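Local coordinates for putative molybdenum carrier protein (Syntrophus aciditrophicus SB, PDB 3IMK) that is of unknown function but belongs to the circularly permuted YpsA-like SLOG family and may bind or carry molybdenum, at residues G83-G88 against C103-L108. Residues are numbered along the deposited sequence; the frame is centred on the assembly and turned at random.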
loop_
_atom_site.group_PDB
_atom_site.type_symbol
_atom_site.label_atom_id
_atom_site.label_comp_id
_atom_site.label_asym_id
_atom_site.label_seq_id
_atom_site.Cartn_x
_atom_site.Cartn_y
_atom_site.Cartn_z
ATOM N N GLY A 83 -5.309 7.949 -12.057
ATOM C CA GLY A 83 -4.438 8.657 -12.978
ATOM C C GLY A 83 -2.964 8.263 -12.848
ATOM O O GLY A 83 -2.569 7.447 -11.996
ATOM N N ILE A 84 -2.138 8.878 -13.685
ATOM C CA ILE A 84 -0.706 8.603 -13.702
ATOM C C ILE A 84 -0.084 8.968 -12.375
ATOM O O ILE A 84 -0.489 9.928 -11.701
ATOM C CB ILE A 84 -0.008 9.337 -14.862
ATOM C CG1 ILE A 84 -0.196 10.848 -14.727
ATOM C CG2 ILE A 84 -0.533 8.741 -16.185
ATOM C CD1 ILE A 84 1.031 11.581 -14.226
ATOM N N LEU A 85 0.905 8.170 -11.972
ATOM C CA LEU A 85 1.633 8.434 -10.730
ATOM C C LEU A 85 2.434 9.732 -10.745
ATOM O O LEU A 85 3.138 10.009 -11.712
ATOM C CB LEU A 85 2.557 7.283 -10.412
ATOM C CG LEU A 85 1.886 5.919 -10.229
ATOM C CD1 LEU A 85 2.839 4.828 -9.831
ATOM C CD2 LEU A 85 0.716 6.022 -9.221
ATOM N N LYS A 86 2.329 10.455 -9.639
ATOM C CA LYS A 86 3.111 11.669 -9.373
ATOM C C LYS A 86 3.645 11.618 -7.957
ATOM O O LYS A 86 3.215 10.785 -7.135
ATOM C CB LYS A 86 2.232 12.912 -9.535
ATOM C CG LYS A 86 1.730 13.127 -10.955
ATOM N N GLY A 87 4.607 12.481 -7.651
ATOM C CA GLY A 87 4.990 12.670 -6.277
ATOM C C GLY A 87 5.444 11.379 -5.597
ATOM O O GLY A 87 6.178 10.589 -6.217
ATOM N N GLY A 88 5.048 11.198 -4.344
ATOM C CA GLY A 88 5.506 10.068 -3.543
ATOM C C GLY A 88 5.168 8.716 -4.156
ATOM O O GLY A 88 5.919 7.762 -3.989
ATOM N N CYS A 103 6.183 -5.017 -8.410
ATOM C CA CYS A 103 5.417 -3.792 -8.284
ATOM C C CYS A 103 4.251 -3.819 -9.292
ATOM O O CYS A 103 4.452 -4.135 -10.458
ATOM C CB CYS A 103 6.340 -2.594 -8.464
ATOM S SG CYS A 103 5.505 -0.975 -8.206
ATOM N N LEU A 104 3.047 -3.558 -8.806
ATOM C CA LEU A 104 1.875 -3.440 -9.620
ATOM C C LEU A 104 1.230 -2.127 -9.336
ATOM O O LEU A 104 0.861 -1.858 -8.199
ATOM C CB LEU A 104 0.914 -4.607 -9.316
ATOM C CG LEU A 104 -0.440 -4.599 -10.036
ATOM C CD1 LEU A 104 -0.278 -4.598 -11.558
ATOM C CD2 LEU A 104 -1.322 -5.779 -9.588
ATOM N N HIS A 105 1.023 -1.316 -10.356
ATOM C CA HIS A 105 0.280 -0.084 -10.260
ATOM C C HIS A 105 -1.118 -0.306 -10.861
ATOM O O HIS A 105 -1.221 -0.612 -12.042
ATOM C CB HIS A 105 0.973 1.047 -11.069
ATOM C CG HIS A 105 0.137 2.294 -11.186
ATOM N ND1 HIS A 105 0.212 3.166 -12.253
ATOM C CD2 HIS A 105 -0.782 2.817 -10.327
ATOM C CE1 HIS A 105 -0.656 4.154 -12.066
ATOM N NE2 HIS A 105 -1.251 3.980 -10.899
ATOM N N ILE A 106 -2.132 -0.134 -10.017
ATOM C CA ILE A 106 -3.539 -0.125 -10.409
ATOM C C ILE A 106 -3.984 1.328 -10.522
ATOM O O ILE A 106 -4.028 2.051 -9.531
ATOM C CB ILE A 106 -4.407 -0.889 -9.410
ATOM C CG1 ILE A 106 -4.036 -2.366 -9.404
ATOM C CG2 ILE A 106 -5.912 -0.703 -9.694
ATOM C CD1 ILE A 106 -4.196 -3.126 -10.780
ATOM N N ASP A 107 -4.384 1.734 -11.729
ATOM C CA ASP A 107 -4.934 3.050 -12.013
ATOM C C ASP A 107 -6.466 2.850 -12.132
ATOM O O ASP A 107 -6.966 2.341 -13.124
ATOM C CB ASP A 107 -4.325 3.628 -13.293
ATOM C CG ASP A 107 -4.869 4.992 -13.642
ATOM O OD1 ASP A 107 -5.882 5.449 -13.046
ATOM O OD2 ASP A 107 -4.268 5.670 -14.501
ATOM N N LEU A 108 -7.182 3.257 -11.088
ATOM C CA LEU A 108 -8.618 3.052 -10.998
ATOM C C LEU A 108 -9.398 4.028 -11.849
ATOM O O LEU A 108 -10.627 3.961 -11.839
ATOM C CB LEU A 108 -9.067 3.064 -9.527
ATOM C CG LEU A 108 -8.639 1.861 -8.714
ATOM C CD1 LEU A 108 -9.064 2.018 -7.254
ATOM C CD2 LEU A 108 -9.144 0.540 -9.264
#
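Gly83, in the loop ahead of helix 87-98, comes closest to strand 103-107 at Asp107, their CA atoms 5.7 Å apart. Its backbone N-H gives a nearly straight hydrogen bond (166°) to the Asp107 carboxylate, with Gly83 N to Asp107 OD1 at 2.7 Å. The donor arrives from above the carboxylate plane, 46° out of it. The short aspartate side chain spans the gap: with CG anti to the backbone N (chi1 180°) it places its carboxylate at the loop's N-H, and OD1 also accepts from the backbone N of Asp109. Glycine fits its place because its phi is positive, and in this conformation a CB would press on the preceding carbonyl oxygen. The contact lies within the beta-alpha-beta unit of strand 76-81, helix 87-98 and strand 103-107, joining the loop after the first strand to the second, outermost in the chain's parallel sheet. There Leu85 and His105 approach from opposite directions: methyl CD2 lies over one imidazole face in a CH-pi contact, 3.7 Å from the ring centroid and displaced toward NE2, while Leu85 CG and CD1 lie along the same ring. Gly83 O sits at the ring edge, 3.8 Å from His105 CE1. The imidazole suits this position by offering Leu85 a flat face while its NE2 hydrogen-bonds Ser81 OG, which also bonds Gly83 O. Replacing His105 by an alanine is likely to take away the flat face under the Leu85 methyl and deprive Ser81 of a side-chain partner.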